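Local coordinates for protein malyl-CoA lyase/beta-methylmalyl-CoA lyase (Methylobacterium extorquens, PDB 5UGR) that belongs to the HpcH/HpaI aldolase/citrate lyase family, folds as a TIM barrel and carries a magnesium ion held by acidic side chains, at residues L66-N70 with K71-I75; K253-H257 with P258-D262. All blocks are in the same frame, centred on the assembly; numbering follows the deposited sequence.

Contact 1 of 2, residues L66-N70 with K71-I75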
loop_
_atom_site.group_PDB
_atom_site.type_symbol
_atom_site.label_atom_id
_atom_site.label_comp_id
_atom_site.label_asym_id
_atom_site.label_seq_id
_atom_site.Cartn_x
_atom_site.Cartn_y
_atom_site.Cartn_z
ATOM N N LEU A 66 -0.392 -45.970 -10.488
ATOM C CA LEU A 66 0.727 -46.066 -11.419
ATOM C C LEU A 66 2.009 -45.819 -10.655
ATOM O O LEU A 66 2.021 -45.271 -9.544
ATOM C CB LEU A 66 0.580 -45.012 -12.532
ATOM C CG LEU A 66 -0.585 -45.252 -13.481
ATOM C CD1 LEU A 66 -0.684 -44.210 -14.590
ATOM C CD2 LEU A 66 -0.584 -46.668 -14.079
ATOM N N ASP A 67 3.106 -46.229 -11.251
ATOM C CA ASP A 67 4.412 -46.033 -10.635
ATOM C C ASP A 67 5.082 -44.806 -11.220
ATOM O O ASP A 67 5.664 -44.860 -12.311
ATOM C CB ASP A 67 5.257 -47.287 -10.895
ATOM C CG ASP A 67 6.657 -47.216 -10.287
ATOM O OD1 ASP A 67 7.057 -46.198 -9.659
ATOM O OD2 ASP A 67 7.366 -48.235 -10.407
ATOM N N TRP A 68 5.083 -43.725 -10.438
ATOM C CA TRP A 68 5.614 -42.457 -10.888
ATOM C C TRP A 68 7.073 -42.270 -10.454
ATOM O O TRP A 68 7.691 -41.177 -10.651
ATOM C CB TRP A 68 4.755 -41.293 -10.319
ATOM C CG TRP A 68 3.316 -41.343 -10.789
ATOM C CD1 TRP A 68 2.266 -41.783 -10.061
ATOM C CD2 TRP A 68 2.811 -40.991 -12.056
ATOM N NE1 TRP A 68 1.137 -41.737 -10.795
ATOM C CE2 TRP A 68 1.434 -41.253 -12.039
ATOM C CE3 TRP A 68 3.383 -40.495 -13.221
ATOM C CZ2 TRP A 68 0.598 -40.961 -13.109
ATOM C CZ3 TRP A 68 2.550 -40.227 -14.299
ATOM C CH2 TRP A 68 1.157 -40.481 -14.237
ATOM N N GLY A 69 7.666 -43.267 -9.829
ATOM C CA GLY A 69 9.012 -43.053 -9.347
ATOM C C GLY A 69 9.149 -41.886 -8.384
ATOM O O GLY A 69 8.275 -41.696 -7.524
ATOM N N ASN A 70 10.280 -41.154 -8.492
ATOM C CA ASN A 70 10.515 -40.006 -7.692
ATOM C C ASN A 70 10.147 -38.714 -8.416
ATOM O O ASN A 70 10.622 -37.635 -8.014
ATOM C CB ASN A 70 11.967 -39.965 -7.234
ATOM C CG ASN A 70 12.228 -38.951 -6.135
ATOM O OD1 ASN A 70 13.307 -38.269 -6.158
ATOM N ND2 ASN A 70 11.335 -38.793 -5.204
ATOM N N LYS A 71 9.321 -38.809 -9.462
ATOM C CA LYS A 71 8.865 -37.577 -10.165
ATOM C C LYS A 71 8.107 -36.663 -9.230
ATOM O O LYS A 71 7.424 -37.110 -8.315
ATOM C CB LYS A 71 8.011 -37.937 -11.386
ATOM C CG LYS A 71 8.819 -38.648 -12.502
ATOM C CD LYS A 71 7.821 -39.022 -13.556
ATOM C CE LYS A 71 8.420 -39.673 -14.743
ATOM N NZ LYS A 71 8.987 -40.982 -14.382
ATOM N N THR A 72 8.237 -35.356 -9.447
ATOM C CA THR A 72 7.346 -34.404 -8.772
ATOM C C THR A 72 5.996 -34.460 -9.501
ATOM O O THR A 72 5.921 -34.089 -10.675
ATOM C CB THR A 72 7.913 -32.996 -8.775
ATOM O OG1 THR A 72 9.180 -32.969 -8.108
ATOM C CG2 THR A 72 6.981 -32.006 -8.128
ATOM N N MET A 73 4.959 -34.889 -8.784
ATOM C CA MET A 73 3.647 -35.115 -9.383
ATOM C C MET A 73 2.700 -33.992 -8.997
ATOM O O MET A 73 2.520 -33.657 -7.812
ATOM C CB MET A 73 3.087 -36.477 -8.944
ATOM C CG MET A 73 3.845 -37.658 -9.523
ATOM S SD MET A 73 4.029 -37.639 -11.334
ATOM C CE MET A 73 2.294 -37.561 -11.852
ATOM N N MET A 74 2.076 -33.424 -10.037
ATOM C CA MET A 74 1.243 -32.238 -9.898
ATOM C C MET A 74 -0.092 -32.435 -10.614
ATOM O O MET A 74 -0.188 -33.255 -11.519
ATOM C CB MET A 74 2.035 -31.048 -10.496
ATOM C CG MET A 74 1.474 -29.638 -10.274
ATOM S SD MET A 74 2.783 -28.382 -10.379
ATOM C CE MET A 74 3.287 -28.562 -12.097
ATOM N N ILE A 75 -1.089 -31.644 -10.234
ATOM C CA ILE A 75 -2.295 -31.503 -11.043
ATOM C C ILE A 75 -2.469 -30.029 -11.412
ATOM O O ILE A 75 -2.166 -29.139 -10.590
ATOM C CB ILE A 75 -3.554 -31.983 -10.317
ATOM C CG1 ILE A 75 -3.749 -31.324 -8.913
ATOM C CG2 ILE A 75 -3.568 -33.497 -10.205
ATOM C CD1 ILE A 75 -4.980 -31.674 -8.113
#

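Contact 2 of 2, residues K253-H257 with P258-D262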
loop_
_atom_site.group_PDB
_atom_site.type_symbol
_atom_site.label_atom_id
_atom_site.label_comp_id
_atom_site.label_asym_id
_atom_site.label_seq_id
_atom_site.Cartn_x
_atom_site.Cartn_y
_atom_site.Cartn_z
ATOM N N LYS A 253 11.606 -25.936 -18.520
ATOM C CA LYS A 253 10.634 -25.626 -19.563
ATOM C C LYS A 253 9.655 -26.777 -19.715
ATOM O O LYS A 253 9.975 -27.977 -19.467
ATOM C CB LYS A 253 11.312 -25.355 -20.913
ATOM C CG LYS A 253 10.422 -24.843 -22.042
ATOM C CD LYS A 253 11.199 -24.366 -23.246
ATOM C CE LYS A 253 10.320 -23.973 -24.412
ATOM N NZ LYS A 253 9.336 -22.936 -24.011
ATOM N N TRP A 254 8.430 -26.394 -20.133
ATOM C CA TRP A 254 7.435 -27.400 -20.402
ATOM C C TRP A 254 7.799 -28.273 -21.610
ATOM O O TRP A 254 8.379 -27.817 -22.579
ATOM C CB TRP A 254 6.059 -26.796 -20.664
ATOM C CG TRP A 254 5.418 -26.159 -19.470
ATOM C CD1 TRP A 254 6.014 -25.661 -18.329
ATOM C CD2 TRP A 254 4.035 -25.864 -19.360
ATOM N NE1 TRP A 254 5.062 -25.114 -17.507
ATOM C CE2 TRP A 254 3.832 -25.211 -18.118
ATOM C CE3 TRP A 254 2.954 -26.086 -20.189
ATOM C CZ2 TRP A 254 2.578 -24.791 -17.713
ATOM C CZ3 TRP A 254 1.717 -25.680 -19.803
ATOM C CH2 TRP A 254 1.520 -25.018 -18.577
ATOM N N ALA A 255 7.326 -29.516 -21.517
ATOM C CA ALA A 255 7.238 -30.443 -22.626
ATOM C C ALA A 255 5.753 -30.769 -22.829
ATOM O O ALA A 255 5.065 -31.222 -21.905
ATOM C CB ALA A 255 8.059 -31.703 -22.361
ATOM N N ILE A 256 5.283 -30.538 -24.029
ATOM C CA ILE A 256 3.901 -30.889 -24.383
ATOM C C ILE A 256 3.873 -31.954 -25.476
ATOM O O ILE A 256 2.796 -32.311 -25.973
ATOM C CB ILE A 256 3.016 -29.660 -24.728
ATOM C CG1 ILE A 256 3.549 -28.874 -25.903
ATOM C CG2 ILE A 256 2.826 -28.732 -23.521
ATOM C CD1 ILE A 256 2.497 -27.911 -26.467
ATOM N N HIS A 257 5.037 -32.464 -25.830
ATOM C CA HIS A 257 5.213 -33.624 -26.732
ATOM C C HIS A 257 6.408 -34.372 -26.210
ATOM O O HIS A 257 7.380 -33.755 -25.730
ATOM C CB HIS A 257 5.501 -33.121 -28.122
ATOM C CG HIS A 257 5.599 -34.196 -29.148
ATOM N ND1 HIS A 257 6.785 -34.842 -29.463
ATOM C CD2 HIS A 257 4.655 -34.729 -29.952
ATOM C CE1 HIS A 257 6.555 -35.734 -30.408
ATOM N NE2 HIS A 257 5.270 -35.689 -30.726
ATOM N N PRO A 258 6.371 -35.726 -26.232
ATOM C CA PRO A 258 7.458 -36.458 -25.592
ATOM C C PRO A 258 8.877 -36.133 -26.057
ATOM O O PRO A 258 9.834 -36.215 -25.276
ATOM C CB PRO A 258 7.094 -37.936 -25.875
ATOM C CG PRO A 258 5.629 -37.930 -26.097
ATOM C CD PRO A 258 5.320 -36.628 -26.754
ATOM N N SER A 259 9.023 -35.764 -27.319
ATOM C CA SER A 259 10.320 -35.349 -27.881
ATOM C C SER A 259 10.969 -34.166 -27.168
ATOM O O SER A 259 12.172 -34.016 -27.178
ATOM C CB SER A 259 10.179 -34.982 -29.341
ATOM O OG SER A 259 9.401 -33.780 -29.544
ATOM N N GLN A 260 10.157 -33.370 -26.517
ATOM C CA GLN A 260 10.671 -32.183 -25.860
ATOM C C GLN A 260 11.323 -32.445 -24.500
ATOM O O GLN A 260 12.099 -31.628 -24.015
ATOM C CB GLN A 260 9.599 -31.130 -25.751
ATOM C CG GLN A 260 9.149 -30.599 -27.080
ATOM C CD GLN A 260 7.965 -29.689 -27.004
ATOM O OE1 GLN A 260 7.208 -29.678 -26.014
ATOM N NE2 GLN A 260 7.739 -28.944 -28.071
ATOM N N ILE A 261 11.059 -33.607 -23.923
ATOM C CA ILE A 261 11.606 -33.950 -22.615
ATOM C C ILE A 261 13.117 -33.986 -22.599
ATOM O O ILE A 261 13.733 -33.343 -21.736
ATOM C CB ILE A 261 11.040 -35.288 -22.105
ATOM C CG1 ILE A 261 9.512 -35.206 -21.900
ATOM C CG2 ILE A 261 11.688 -35.705 -20.799
ATOM C CD1 ILE A 261 8.843 -36.552 -21.684
ATOM N N ASP A 262 13.731 -34.698 -23.557
ATOM C CA ASP A 262 15.192 -34.813 -23.577
ATOM C C ASP A 262 15.809 -33.444 -23.893
ATOM O O ASP A 262 16.895 -33.107 -23.391
ATOM C CB ASP A 262 15.645 -35.846 -24.614
ATOM C CG ASP A 262 15.435 -37.286 -24.150
ATOM O OD1 ASP A 262 15.101 -37.545 -22.979
ATOM O OD2 ASP A 262 15.567 -38.171 -25.009
HETATM O O HOH W 1 6.644 -27.313 -24.741
#

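Contact 1 of 2, residues L66-N70 with K71-I75
Met73 reaches back from the start of its strand and lays its terminal methyl over the indole of Trp68, five residues earlier. CE stands 3.5 Å from the centroid of the six-membered ring and only 14° off the ring normal, a CH-pi contact over the face; its closest approach is 3.4 Å, to Trp68 CE3. SD lies oblique to the same ring, 4.1 Å from its centroid, which makes this a Met-aromatic contact as well. Bends at chi2 (-53°) and chi3 (-57°) fold the thioether onto the ring, and the two side chains cross at roughly a right angle. Against the opposite face of the indole sits CB of Leu66, while its NE1 is bonded to the carbonyl of Ala62 in the helix just before. This buried half closes the alpha-to-beta return of the TIM barrel, where helix 52-65 ends and strand 72-76 enters between strands 38-42 and 101-104. The solvent side is held largely by backbone bonds. A type II' turn from Trp68 to Lys71 is closed by Lys71 N donating to Trp68 O at 3.1 Å, with Gly69 at its first corner adopting a positive phi. Just ahead of it, Asp67 OD1 takes the N-H of Gly69 at 3.0 Å in an Asx turn, the donor lying on the anti side of the carboxylate. The methylenes of Lys71 run past Trp68 O, CG coming within 3.3 Å, before NZ bonds to the carbonyls of Ala32 and Ser34. Asn70, at the exposed second corner, brings little more than its CB to the turn.

Contact 2 of 2, residues K253-H257 with P258-D262
This is a local strand-to-helix junction, in which the end of barrel strand 252-255 is tied to the start of the following helix by two polar side chains, His257 and Gln260. Gln260 reaches back along the chain: OE1 accepts the N-H of Ile256 at 2.9 Å, in a nearly straight bond (167°) that arrives almost along the C=O axis. A water molecule donates to the same OE1 at 2.7 Å and also to Trp254 O, so the amide oxygen is gripped twice and the water bridges it to the strand. On the far side of the amide, NE2 bonds to the carbonyl of Phe229, which helps fix the rotation of the group. Alongside these bonds, Ala255 CB packs on Ile261 CG1 at 3.8 Å, and just as closely on the CB of Gln260. At the outer, more exposed end, the His257 side chain extends with CG anti to the backbone N (chi1 -176°), and this brings ND1 over the start of the helix. ND1 accepts from Ser259 N at 3.2 Å, the donor tilted out of the ring plane, and shares a hydrogen bond with Ser259 OG at 2.8 Å. Pro258 CD sits over one face of the imidazole, 3.6 Å from its centroid, in a CH-pi contact; the ring also stacks with Phe232. His257 O accepts from Gln260 N at 2.9 Å, the donor lying above the carbonyl plane. Trp254, in the same strand end, has its side chain about 6 Å from the bound magnesium ion. Capping of a helix N-terminus by a side chain just ahead of it is the motif here, set at the C-terminal end of the eighth strand of a TIM barrel.

In the fold
Both contacts are short-range connections on the same eight-stranded parallel barrel, but they serve opposite strand ends. Contact 1 leads from a helix into the third strand, contact 2 from the eighth strand into a helix, and their nearest atoms stay about 7 Å apart. Each is partly buried. In 66-75 the buried share is an apolar aromatic-thioether pair and the exposed share a backbone turn; in 253-262 a buried glutamine, Gln260, is tied to the strand directly and through a water, and a partly exposed histidine caps the helix. Of the two, contact 2 lies near the magnesium site of Asp45, Glu140 and Asp167, as expected for the C-terminal ends of TIM-barrel strands.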